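Local atomic coordinates of AceL NrdHF-1-1 Intein (Metagenome, PDB entry 6ZGQ), a protein that probably carries out protein trans-splicing as a naturally split class 3 intein, represented here by a linked, splice-inactive variant. Residues A[12-20]-A[141-150]; A[25-33]-A[43-51]. All blocks are in the same frame, centred on the assembly; numbering follows the deposited sequence. Where two conformers were deposited one is given.

Interaction 1 joins segment 12-20 to segment 141-150, 121 residues apart at their nearest ends. Interaction 2 joins two neighbouring parts of the chain within that span and is less deeply buried. Their centres lie about 13 Å apart and the two contacts touch directly. Val-142 N of interaction 1 lies 2.9 Å from Leu-33 O of interaction 2, a probable hydrogen bond. A second probable bond runs from Lys-17 N to Glu-31 O, also 2.9 Å. The hairpin of strands 32-35 and 42-45 therefore adjoins the paired strands of interaction 1. Val-32 and Leu-33 carry packing between the two contacts: Val-32 packs on Val-14 and Phe-141, and Leu-33 on Thr-15 and Val-142.

Interaction 1 (A[12-20]-A[141-150]); sequences TKVTTKAGD and FVVTDEHGNR
In the beta-rich HINT fold expected of an intein, strand 13-15 pairs antiparallel with strand 141-144. Lys-13 lies opposite Thr-144 and Val-14 opposite Val-143. The two short axes are far from straight antiparallel, at 132°. Two backbone bonds join them: Thr-144 N gives to Lys-13 O at 2.9 Å, and Thr-15 N gives to Val-142 O at 3.0 Å.

The side chains split by face. Val-14 and Val-143 lie on the apolar face. There Val-14 CG2 meets Phe-141 CE1 at 3.9 Å, the valine crossing the phenylalanine at about a right angle. Strand 32-35 adds Val-32 beside Val-14 and Phe-141. Thr-12 CG2 extends this packing against Val-143 CG1.

The polar cluster centres on the carboxylate of Asp-20. Thr-15 OG1, beside its own backbone N (chi1 -61°), gives a hydrogen bond to Asp-20 OD1 at 3.0 Å, from above the carboxylate plane. Thr-144 OG1 gives a weaker one to the same Asp-20 OD1, at 3.1 Å. The two hydroxyls lie close together but do not bond each other; both turn to the acid instead.

A type I turn from Asp-145 to Gly-148 reverses the chain and brings Arg-150 to the same carboxylate. The arginine chain is extended from CG to NE and crosses Asp-20 at about a right angle. The methyl CG2 of Thr-144 lies over one face of its guanidinium, toward the rim. The salt bridge is two-pronged but uneven, with the carboxylate and guanidinium planes 36° apart. Arg-150 NE makes a weak bond to Asp-20 OD1 at 3.4 Å, so this oxygen has three donors, two of them weak. Arg-150 NH2 reaches the syn lone pair of Asp-20 OD2 at 2.7 Å.

Interaction 2 (A[25-33]-A[43-51]); sequences NITLEDEVL and SYTNPTKTQ
Leu-33 puts its CD1 over one face of the Tyr-44 ring. This methyl carbon is 4.0 Å from the ring centroid and 19° off the normal, a CH-pi contact offset toward the rim. With CG anti to the backbone N (chi1 -174°), the leucine branch reaches across to the ring, while Leu-33 CB lies 3.8 Å from Tyr-44 CE1. Met-108 touches both side chains. An alanine in place of Tyr-44 would probably leave Leu-33 CD1 without its aromatic partner and take a neighbour from Met-108.

Both residues belong to the hairpin of strands 32-35 and 42-45, as a non-hydrogen-bonded pair. Next to them Val-32 and Thr-45 form a hydrogen-bonded pair: Val-32 N gives to Thr-45 O at 2.9 Å, and Thr-45 N to Val-32 O at 3.0 Å.

Beyond the strand pair, Pro-47 packs against segment 25-33. Its CG meets Ile-26 CG2 at 3.8 Å. Leu-28 CD2 lies against Pro-47 O at 3.5 Å and also touches Lys-49 CA. Leu-28 sits in a type I turn from Thr-27 to Asp-30, where Thr-27 N gives to Asp-30 OD2 at 2.7 Å. Two backbone bonds, CA-H...O contacts and largely apolar packing join the segments, and no salt bridge links them.

Interaction 1 (A[12-20]-A[141-150])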
ATOM      1  N   THR A  12       3.660   2.955  -9.061  1.00 11.03           N
ATOM      2  CA  THR A  12       2.728   3.163  -7.941  1.00 10.16           C
ATOM      3  C   THR A  12       2.967   4.575  -7.402  1.00  9.37           C
ATOM      4  O   THR A  12       4.112   4.911  -7.097  1.00  9.13           O
ATOM      5  CB  THR A  12       2.956   2.121  -6.829  1.00 10.53           C
ATOM      6  OG1 THR A  12       2.603   0.832  -7.332  1.00 11.73           O
ATOM      7  CG2 THR A  12       2.110   2.407  -5.584  1.00 11.24           C
ATOM      8  N   LYS A  13       1.912   5.397  -7.308  1.00  8.72           N
ATOM      9  CA  LYS A  13       2.030   6.759  -6.759  1.00  9.08           C
ATOM     10  C   LYS A  13       1.885   6.710  -5.237  1.00  8.96           C
ATOM     11  O   LYS A  13       1.056   5.957  -4.737  1.00  9.06           O
ATOM     12  CB  LYS A  13       0.995   7.703  -7.383  1.00 10.00           C
ATOM     13  CG  LYS A  13       1.363   8.126  -8.792  1.00 11.16           C
ATOM     14  CD  LYS A  13       0.301   8.999  -9.411  1.00 12.88           C
ATOM     15  CE  LYS A  13       0.602   9.218 -10.876  1.00 15.64           C
ATOM     16  NZ  LYS A  13       1.888   9.934 -11.095  1.00 18.31           N
ATOM     17  N   VAL A  14       2.729   7.475  -4.537  1.00  9.08           N
ATOM     18  CA  VAL A  14       2.705   7.625  -3.072  1.00  8.74           C
ATOM     19  C   VAL A  14       2.188   9.039  -2.784  1.00  9.08           C
ATOM     20  O   VAL A  14       2.710  10.004  -3.356  1.00  8.75           O
ATOM     21  CB  VAL A  14       4.114   7.426  -2.455  1.00  8.79           C
ATOM     22  CG1 VAL A  14       4.151   7.840  -0.987  1.00  9.19           C
ATOM     23  CG2 VAL A  14       4.576   5.981  -2.614  1.00  8.89           C
ATOM     24  N   THR A  15       1.149   9.145  -1.951  1.00  8.92           N
ATOM     25  CA  THR A  15       0.581  10.448  -1.571  1.00  9.01           C
ATOM     26  C   THR A  15       1.554  11.154  -0.635  1.00  8.78           C
ATOM     27  O   THR A  15       1.990  10.547   0.340  1.00  9.01           O
ATOM     28  CB  THR A  15      -0.821  10.270  -0.978  1.00  8.90           C
ATOM     29  OG1 THR A  15      -1.610   9.674  -2.004  1.00  9.47           O
ATOM     30  CG2 THR A  15      -1.457  11.593  -0.551  1.00  8.47           C
ATOM     31  N   THR A  16       1.924  12.389  -1.002  1.00  8.79           N
ATOM     32  CA  THR A  16       2.845  13.266  -0.254  1.00  9.06           C
ATOM     33  C   THR A  16       2.091  14.568   0.058  1.00 10.05           C
ATOM     34  O   THR A  16       0.950  14.711  -0.407  1.00 10.81           O
ATOM     35  CB  THR A  16       4.152  13.545  -1.048  1.00  8.53           C
ATOM     36  OG1 THR A  16       3.943  14.576  -2.019  1.00  8.85           O
ATOM     37  CG2 THR A  16       4.657  12.298  -1.755  1.00  8.77           C
ATOM     38  N   LYS A  17       2.705  15.474   0.837  1.00 11.03           N
ATOM     39  CA  LYS A  17       2.106  16.781   1.180  1.00 11.91           C
ATOM     40  C   LYS A  17       1.873  17.635  -0.079  1.00 12.39           C
ATOM     41  O   LYS A  17       0.943  18.439  -0.093  1.00 12.25           O
ATOM     42  CB  LYS A  17       2.962  17.566   2.197  1.00 13.35           C
ATOM     43  CG  LYS A  17       2.193  18.691   2.908  1.00 15.51           C
ATOM     44  CD  LYS A  17       3.066  19.607   3.758  1.00 18.92           C
ATOM     45  CE  LYS A  17       2.318  20.885   4.118  1.00 20.77           C
ATOM     46  NZ  LYS A  17       3.071  21.759   5.058  1.00 23.57           N
ATOM     47  N   ALA A  18       2.704  17.455  -1.114  1.00 11.45           N
ATOM     48  CA  ALA A  18       2.638  18.257  -2.347  1.00 11.39           C
ATOM     49  C   ALA A  18       1.678  17.666  -3.386  1.00 10.43           C
ATOM     50  O   ALA A  18       1.072  18.420  -4.150  1.00 10.97           O
ATOM     51  CB  ALA A  18       4.029  18.421  -2.937  1.00 13.02           C
ATOM     52  N   GLY A  19       1.526  16.338  -3.409  1.00  9.79           N
ATOM     53  CA  GLY A  19       0.705  15.667  -4.435  1.00  9.62           C
ATOM     54  C   GLY A  19       0.881  14.161  -4.423  1.00  9.69           C
ATOM     55  O   GLY A  19       1.167  13.601  -3.352  1.00 11.07           O
ATOM     56  N   ASP A  20       0.728  13.528  -5.598  1.00  9.39           N
ATOM     57  CA  ASP A  20       0.865  12.069  -5.774  1.00  9.72           C
ATOM     58  C   ASP A  20       2.118  11.773  -6.613  1.00  9.63           C
ATOM     59  O   ASP A  20       2.100  11.983  -7.826  1.00 10.08           O
ATOM     60  CB  ASP A  20      -0.372  11.469  -6.457  1.00  9.25           C
ATOM     61  CG  ASP A  20      -1.622  11.563  -5.607  1.00  9.61           C
ATOM     62  OD1 ASP A  20      -1.516  11.513  -4.363  1.00  9.67           O
ATOM     63  OD2 ASP A  20      -2.710  11.687  -6.199  1.00 10.51           O
ATOM     64  N   PHE A 141       1.628   3.588   4.709  1.00  9.93           N
ATOM     65  CA  PHE A 141       1.473   4.887   4.016  1.00  9.67           C
ATOM     66  C   PHE A 141       0.411   4.783   2.913  1.00  8.69           C
ATOM     67  O   PHE A 141      -0.048   3.680   2.605  1.00  8.36           O
ATOM     68  CB  PHE A 141       2.826   5.401   3.485  1.00 10.38           C
ATOM     69  CG  PHE A 141       3.523   4.455   2.538  1.00 10.98           C
ATOM     70  CD1 PHE A 141       3.217   4.458   1.190  1.00 12.22           C
ATOM     71  CD2 PHE A 141       4.479   3.563   3.001  1.00 12.84           C
ATOM     72  CE1 PHE A 141       3.850   3.588   0.316  1.00 10.37           C
ATOM     73  CE2 PHE A 141       5.112   2.693   2.133  1.00 11.14           C
ATOM     74  CZ  PHE A 141       4.792   2.701   0.791  1.00 11.28           C
ATOM     75  N   VAL A 142       0.009   5.934   2.364  1.00  7.55           N
ATOM     76  CA  VAL A 142      -1.108   6.040   1.408  1.00  7.15           C
ATOM     77  C   VAL A 142      -0.547   6.043  -0.020  1.00  7.44           C
ATOM     78  O   VAL A 142       0.389   6.799  -0.317  1.00  7.57           O
ATOM     79  CB  VAL A 142      -1.980   7.300   1.695  1.00  6.01           C
ATOM     80  CG1 VAL A 142      -3.139   7.440   0.712  1.00  6.02           C
ATOM     81  CG2 VAL A 142      -2.535   7.254   3.112  1.00  5.28           C
ATOM     82  N   VAL A 143      -1.096   5.169  -0.867  1.00  7.64           N
ATOM     83  CA  VAL A 143      -0.772   5.099  -2.306  1.00  7.82           C
ATOM     84  C   VAL A 143      -2.025   5.476  -3.107  1.00  8.10           C
ATOM     85  O   VAL A 143      -3.145   5.279  -2.613  1.00  8.30           O
ATOM     86  CB  VAL A 143      -0.261   3.694  -2.731  1.00  7.66           C
ATOM     87  CG1 VAL A 143       1.111   3.401  -2.134  1.00  7.67           C
ATOM     88  CG2 VAL A 143      -1.243   2.590  -2.362  1.00  7.65           C
ATOM     89  N   THR A 144      -1.816   6.035  -4.305  1.00  8.49           N
ATOM     90  CA  THR A 144      -2.877   6.405  -5.259  1.00  8.84           C
ATOM     91  C   THR A 144      -2.722   5.539  -6.519  1.00  9.47           C
ATOM     92  O   THR A 144      -1.621   5.478  -7.080  1.00  9.62           O
ATOM     93  CB  THR A 144      -2.753   7.892  -5.614  1.00  8.93           C
ATOM     94  OG1 THR A 144      -2.570   8.609  -4.392  1.00  9.07           O
ATOM     95  CG2 THR A 144      -3.985   8.408  -6.364  1.00  8.72           C
ATOM     96  N   ASP A 145      -3.806   4.876  -6.930  0.84  9.64           N
ATOM     97  CA  ASP A 145      -3.829   4.011  -8.120  0.84 10.16           C
ATOM     98  C   ASP A 145      -4.084   4.858  -9.376  0.84 11.07           C
ATOM     99  O   ASP A 145      -4.212   6.083  -9.262  0.84 10.57           O
ATOM    100  CB  ASP A 145      -4.849   2.869  -7.948  0.84 11.03           C
ATOM    101  CG  ASP A 145      -6.308   3.340  -7.890  0.84 11.05           C
ATOM    102  OD1 ASP A 145      -6.638   4.413  -8.448  0.84 11.00           O
ATOM    103  OD2 ASP A 145      -7.121   2.596  -7.307  0.84 11.53           O
ATOM    104  N   GLU A 146      -4.132   4.198 -10.539  1.00 12.14           N
ATOM    105  CA  GLU A 146      -4.331   4.836 -11.862  1.00 13.65           C
ATOM    106  C   GLU A 146      -5.674   5.573 -11.983  1.00 13.48           C
ATOM    107  O   GLU A 146      -5.813   6.421 -12.868  1.00 14.40           O
ATOM    108  CB  GLU A 146      -4.233   3.772 -12.976  1.00 16.23           C
ATOM    109  CG  GLU A 146      -2.883   3.055 -13.065  1.00 20.57           C
ATOM    110  CD  GLU A 146      -2.830   1.677 -12.399  1.00 23.41           C
ATOM    111  OE1 GLU A 146      -3.875   0.997 -12.291  1.00 27.49           O
ATOM    112  OE2 GLU A 146      -1.719   1.264 -11.994  1.00 28.63           O
ATOM    113  N   HIS A 147      -6.640   5.241 -11.113  1.00 14.66           N
ATOM    114  CA  HIS A 147      -7.999   5.805 -11.117  1.00 15.85           C
ATOM    115  C   HIS A 147      -8.215   6.845 -10.001  1.00 13.55           C
ATOM    116  O   HIS A 147      -9.364   7.194  -9.705  1.00 15.76           O
ATOM    117  CB  HIS A 147      -9.031   4.674 -11.003  1.00 17.07           C
ATOM    118  CG  HIS A 147      -8.954   3.690 -12.120  1.00 21.41           C
ATOM    119  ND1 HIS A 147      -9.005   2.329 -11.919  1.00 25.28           N
ATOM    120  CD2 HIS A 147      -8.808   3.872 -13.453  1.00 22.01           C
ATOM    121  CE1 HIS A 147      -8.907   1.713 -13.083  1.00 27.93           C
ATOM    122  NE2 HIS A 147      -8.788   2.627 -14.031  1.00 24.55           N
ATOM    123  N   GLY A 148      -7.121   7.328  -9.401  1.00 10.91           N
ATOM    124  CA  GLY A 148      -7.157   8.402  -8.409  1.00 10.50           C
ATOM    125  C   GLY A 148      -7.591   7.953  -7.024  1.00 10.66           C
ATOM    126  O   GLY A 148      -7.733   8.794  -6.159  1.00 10.43           O
ATOM    127  N   ASN A 149      -7.777   6.644  -6.806  1.00 10.63           N
ATOM    128  CA  ASN A 149      -8.224   6.097  -5.509  1.00 10.57           C
ATOM    129  C   ASN A 149      -7.021   5.925  -4.587  1.00 10.48           C
ATOM    130  O   ASN A 149      -5.994   5.391  -5.027  1.00 12.07           O
ATOM    131  CB  ASN A 149      -8.929   4.741  -5.668  1.00 11.11           C
ATOM    132  CG  ASN A 149     -10.091   4.782  -6.637  1.00 11.50           C
ATOM    133  OD1 ASN A 149     -10.119   4.032  -7.614  1.00 14.92           O
ATOM    134  ND2 ASN A 149     -11.053   5.655  -6.377  1.00 10.48           N
ATOM    135  N   ARG A 150      -7.155   6.368  -3.333  1.00  9.77           N
ATOM    136  CA  ARG A 150      -6.099   6.272  -2.316  1.00  9.50           C
ATOM    137  C   ARG A 150      -6.456   5.149  -1.329  1.00  8.90           C
ATOM    138  O   ARG A 150      -7.638   4.946  -1.034  1.00  8.84           O
ATOM    139  CB  ARG A 150      -5.900   7.632  -1.623  1.00  9.77           C
ATOM    140  CG  ARG A 150      -5.501   8.721  -2.607  1.00 11.00           C
ATOM    141  CD  ARG A 150      -5.025  10.027  -1.995  1.00 11.85           C
ATOM    142  NE  ARG A 150      -4.625  10.905  -3.091  1.00 12.61           N
ATOM    143  CZ  ARG A 150      -5.463  11.577  -3.878  1.00 13.12           C
ATOM    144  NH1 ARG A 150      -6.781  11.525  -3.692  1.00 13.45           N
ATOM    145  NH2 ARG A 150      -4.975  12.322  -4.863  1.00 13.53           N
TER

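Interaction 2 (A[25-33]-A[43-51])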
ATOM      1  N   ASN A  25      10.466   7.841  -7.479  1.00  9.53           N
ATOM      2  CA  ASN A  25      10.999   9.209  -7.328  1.00  9.92           C
ATOM      3  C   ASN A  25      10.994   9.689  -5.871  1.00  9.76           C
ATOM      4  O   ASN A  25      11.467  10.792  -5.610  1.00 10.55           O
ATOM      5  CB  ASN A  25      10.215  10.202  -8.199  1.00 10.02           C
ATOM      6  CG  ASN A  25      10.339   9.903  -9.673  1.00 10.94           C
ATOM      7  OD1 ASN A  25       9.345   9.864 -10.394  1.00 11.48           O
ATOM      8  ND2 ASN A  25      11.561   9.675 -10.129  1.00 10.25           N
ATOM      9  N   ILE A  26      10.477   8.880  -4.939  1.00  9.16           N
ATOM     10  CA  ILE A  26      10.456   9.232  -3.503  1.00  9.12           C
ATOM     11  C   ILE A  26      11.895   9.212  -2.961  1.00  9.46           C
ATOM     12  O   ILE A  26      12.641   8.263  -3.243  1.00  9.91           O
ATOM     13  CB  ILE A  26       9.555   8.265  -2.689  1.00  8.55           C
ATOM     14  CG1 ILE A  26       8.069   8.444  -3.057  1.00  7.65           C
ATOM     15  CG2 ILE A  26       9.779   8.435  -1.187  1.00  8.33           C
ATOM     16  CD1 ILE A  26       7.436   9.713  -2.528  1.00  7.12           C
ATOM     17  N   THR A  27      12.270  10.276  -2.232  1.00  8.99           N
ATOM     18  CA  THR A  27      13.556  10.390  -1.517  1.00  9.98           C
ATOM     19  C   THR A  27      13.266  10.473  -0.013  1.00 10.42           C
ATOM     20  O   THR A  27      12.094  10.551   0.379  1.00  9.94           O
ATOM     21  CB  THR A  27      14.348  11.655  -1.924  1.00 11.91           C
ATOM     22  OG1 THR A  27      13.800  12.787  -1.243  1.00 12.30           O
ATOM     23  CG2 THR A  27      14.331  11.898  -3.433  1.00 13.27           C
ATOM     24  N   LEU A  28      14.327  10.477   0.798  1.00 10.50           N
ATOM     25  CA  LEU A  28      14.224  10.588   2.259  1.00 10.22           C
ATOM     26  C   LEU A  28      13.743  11.999   2.657  1.00 11.19           C
ATOM     27  O   LEU A  28      13.285  12.191   3.789  1.00 12.92           O
ATOM     28  CB  LEU A  28      15.573  10.259   2.909  1.00  9.54           C
ATOM     29  CG  LEU A  28      16.212   8.941   2.462  1.00  9.20           C
ATOM     30  CD1 LEU A  28      17.583   8.775   3.099  1.00  9.09           C
ATOM     31  CD2 LEU A  28      15.312   7.762   2.794  1.00  9.16           C
ATOM     32  N   GLU A  29      13.835  12.956   1.723  1.00 12.73           N
ATOM     33  CA  GLU A  29      13.423  14.362   1.942  1.00 13.86           C
ATOM     34  C   GLU A  29      11.944  14.622   1.607  1.00 11.59           C
ATOM     35  O   GLU A  29      11.447  15.720   1.880  1.00 12.75           O
ATOM     36  CB  GLU A  29      14.308  15.303   1.123  1.00 16.99           C
ATOM     37  CG  GLU A  29      15.767  15.277   1.541  1.00 20.75           C
ATOM     38  CD  GLU A  29      16.456  16.597   1.290  1.00 24.71           C
ATOM     39  OE1 GLU A  29      16.447  17.060   0.130  1.00 29.80           O
ATOM     40  OE2 GLU A  29      17.008  17.172   2.254  1.00 31.58           O
ATOM     41  N   ASP A  30      11.253  13.632   1.026  1.00 10.13           N
ATOM     42  CA  ASP A  30       9.812  13.749   0.717  1.00  9.77           C
ATOM     43  C   ASP A  30       8.995  13.615   2.009  1.00  9.41           C
ATOM     44  O   ASP A  30       9.446  12.967   2.954  1.00  9.58           O
ATOM     45  CB  ASP A  30       9.358  12.707  -0.317  1.00  9.95           C
ATOM     46  CG  ASP A  30       9.745  13.082  -1.731  1.00 10.40           C
ATOM     47  OD1 ASP A  30       9.410  14.199  -2.154  1.00 11.15           O
ATOM     48  OD2 ASP A  30      10.403  12.263  -2.404  1.00 11.45           O
ATOM     49  N   GLU A  31       7.816  14.237   2.022  1.00  9.02           N
ATOM     50  CA  GLU A  31       6.872  14.205   3.149  1.00  9.15           C
ATOM     51  C   GLU A  31       5.687  13.311   2.765  1.00  8.55           C
ATOM     52  O   GLU A  31       4.736  13.792   2.130  1.00  8.97           O
ATOM     53  CB  GLU A  31       6.407  15.629   3.477  1.00 10.96           C
ATOM     54  CG  GLU A  31       7.557  16.563   3.805  1.00 12.30           C
ATOM     55  CD  GLU A  31       7.086  17.971   4.097  1.00 15.42           C
ATOM     56  OE1 GLU A  31       6.882  18.745   3.138  1.00 19.06           O
ATOM     57  OE2 GLU A  31       6.923  18.296   5.288  1.00 20.27           O
ATOM     58  N   VAL A  32       5.749  12.046   3.185  0.77  7.63           N
ATOM     59  CA  VAL A  32       4.818  10.987   2.762  0.77  7.56           C
ATOM     60  C   VAL A  32       3.664  10.906   3.756  0.77  7.73           C
ATOM     61  O   VAL A  32       3.909  10.969   4.968  0.77  8.20           O
ATOM     62  CB  VAL A  32       5.550   9.617   2.686  0.77  7.02           C
ATOM     63  CG1 VAL A  32       4.587   8.468   2.414  0.77  6.98           C
ATOM     64  CG2 VAL A  32       6.644   9.656   1.625  0.77  7.00           C
ATOM     65  N   LEU A  33       2.433  10.771   3.247  1.00  7.89           N
ATOM     66  CA  LEU A  33       1.248  10.557   4.100  1.00  8.56           C
ATOM     67  C   LEU A  33       1.317   9.137   4.660  1.00  9.20           C
ATOM     68  O   LEU A  33       1.113   8.168   3.908  1.00  8.96           O
ATOM     69  CB  LEU A  33      -0.050  10.762   3.305  1.00  8.54           C
ATOM     70  CG  LEU A  33      -1.345  10.699   4.125  1.00  8.79           C
ATOM     71  CD1 LEU A  33      -1.336  11.740   5.235  1.00  8.35           C
ATOM     72  CD2 LEU A  33      -2.567  10.876   3.239  1.00  8.76           C
ATOM     73  N   SER A  43      -0.499  11.313   9.214  1.00 12.80           N
ATOM     74  CA  SER A  43       0.467  12.422   9.328  1.00 12.57           C
ATOM     75  C   SER A  43       1.495  12.332   8.199  1.00 11.63           C
ATOM     76  O   SER A  43       1.622  11.261   7.596  1.00 11.73           O
ATOM     77  CB  SER A  43       1.163  12.407  10.693  1.00 12.50           C
ATOM     78  OG  SER A  43       1.793  11.162  10.952  1.00 13.70           O
ATOM     79  N   TYR A  44       2.169  13.449   7.892  1.00 11.16           N
ATOM     80  CA  TYR A  44       3.267  13.479   6.913  1.00 11.23           C
ATOM     81  C   TYR A  44       4.598  13.304   7.673  1.00 11.55           C
ATOM     82  O   TYR A  44       4.846  14.006   8.660  1.00 11.93           O
ATOM     83  CB  TYR A  44       3.244  14.764   6.063  1.00 11.18           C
ATOM     84  CG  TYR A  44       1.953  14.969   5.302  1.00 11.56           C
ATOM     85  CD1 TYR A  44       1.743  14.363   4.068  1.00 11.58           C
ATOM     86  CD2 TYR A  44       0.934  15.759   5.822  1.00 12.93           C
ATOM     87  CE1 TYR A  44       0.560  14.540   3.374  1.00 11.95           C
ATOM     88  CE2 TYR A  44      -0.249  15.950   5.129  1.00 12.74           C
ATOM     89  CZ  TYR A  44      -0.431  15.338   3.904  1.00 12.20           C
ATOM     90  OH  TYR A  44      -1.602  15.515   3.210  1.00 13.23           O
ATOM     91  N   THR A  45       5.412  12.342   7.229  0.99 11.77           N
ATOM     92  CA  THR A  45       6.729  12.029   7.813  0.99 11.96           C
ATOM     93  C   THR A  45       7.700  11.740   6.663  0.99 10.76           C
ATOM     94  O   THR A  45       7.253  11.416   5.566  0.99  9.57           O
ATOM     95  CB  THR A  45       6.672  10.769   8.707  0.99 12.94           C
ATOM     96  OG1 THR A  45       6.166   9.680   7.928  0.99 13.11           O
ATOM     97  CG2 THR A  45       5.780  10.970   9.934  0.99 12.27           C
ATOM     98  N   ASN A  46       9.002  11.876   6.921  1.00 10.26           N
ATOM     99  CA  ASN A  46      10.051  11.514   5.952  1.00 10.18           C
ATOM    100  C   ASN A  46      10.229   9.994   6.010  1.00 10.30           C
ATOM    101  O   ASN A  46      10.224   9.410   7.096  1.00 10.46           O
ATOM    102  CB  ASN A  46      11.359  12.263   6.243  1.00 10.58           C
ATOM    103  CG  ASN A  46      11.184  13.765   6.194  1.00 10.73           C
ATOM    104  OD1 ASN A  46      11.085  14.364   5.123  1.00 11.60           O
ATOM    105  ND2 ASN A  46      11.116  14.380   7.362  1.00 12.70           N
ATOM    106  N   PRO A  47      10.345   9.329   4.840  1.00  9.44           N
ATOM    107  CA  PRO A  47      10.767   7.924   4.840  1.00  9.54           C
ATOM    108  C   PRO A  47      12.171   7.820   5.440  1.00  9.93           C
ATOM    109  O   PRO A  47      12.959   8.749   5.255  1.00 10.22           O
ATOM    110  CB  PRO A  47      10.785   7.526   3.354  1.00  9.10           C
ATOM    111  CG  PRO A  47      10.108   8.632   2.609  1.00  8.80           C
ATOM    112  CD  PRO A  47      10.079   9.849   3.491  1.00  8.50           C
ATOM    113  N   THR A  48      12.451   6.723   6.155  1.00  9.87           N
ATOM    114  CA  THR A  48      13.768   6.449   6.757  1.00 10.35           C
ATOM    115  C   THR A  48      14.607   5.527   5.852  1.00 10.47           C
ATOM    116  O   THR A  48      15.821   5.467   6.015  1.00 10.46           O
ATOM    117  CB  THR A  48      13.632   5.817   8.156  1.00 10.41           C
ATOM    118  OG1 THR A  48      12.943   4.572   8.033  1.00 10.36           O
ATOM    119  CG2 THR A  48      12.875   6.746   9.111  1.00 10.55           C
ATOM    120  N   LYS A  49      13.966   4.831   4.909  1.00 10.31           N
ATOM    121  CA  LYS A  49      14.683   4.153   3.817  1.00 12.34           C
ATOM    122  C   LYS A  49      13.784   3.942   2.597  1.00 12.23           C
ATOM    123  O   LYS A  49      12.561   3.819   2.750  1.00 12.38           O
ATOM    124  CB  LYS A  49      15.314   2.827   4.282  1.00 13.67           C
ATOM    125  CG  LYS A  49      14.355   1.810   4.877  1.00 15.69           C
ATOM    126  CD  LYS A  49      14.979   0.425   5.006  1.00 17.53           C
ATOM    127  CE  LYS A  49      16.034   0.354   6.105  1.00 18.87           C
ATOM    128  NZ  LYS A  49      15.459   0.495   7.476  1.00 19.00           N
ATOM    129  N   THR A  50      14.411   3.960   1.410  1.00 10.76           N
ATOM    130  CA  THR A  50      13.797   3.595   0.123  1.00 10.31           C
ATOM    131  C   THR A  50      14.580   2.385  -0.415  1.00 11.53           C
ATOM    132  O   THR A  50      15.782   2.286  -0.137  1.00 11.86           O
ATOM    133  CB  THR A  50      13.878   4.747  -0.894  1.00  9.80           C
ATOM    134  OG1 THR A  50      15.250   4.994  -1.198  1.00  9.78           O
ATOM    135  CG2 THR A  50      13.248   6.022  -0.346  1.00  8.93           C
ATOM    136  N   GLN A  51      13.894   1.475  -1.116  1.00 11.14           N
ATOM    137  CA  GLN A  51      14.489   0.231  -1.634  1.00 11.34           C
ATOM    138  C   GLN A  51      14.114   0.098  -3.116  1.00 10.97           C
ATOM    139  O   GLN A  51      12.985   0.450  -3.496  1.00 11.28           O
ATOM    140  CB  GLN A  51      14.026  -1.000  -0.824  1.00 13.08           C
ATOM    141  CG  GLN A  51      13.019  -1.900  -1.545  1.00 14.59           C
ATOM    142  CD  GLN A  51      12.801  -3.260  -0.898  1.00 15.54           C
ATOM    143  OE1 GLN A  51      12.401  -4.209  -1.577  1.00 17.47           O
ATOM    144  NE2 GLN A  51      13.056  -3.371   0.401  1.00 14.42           N
TER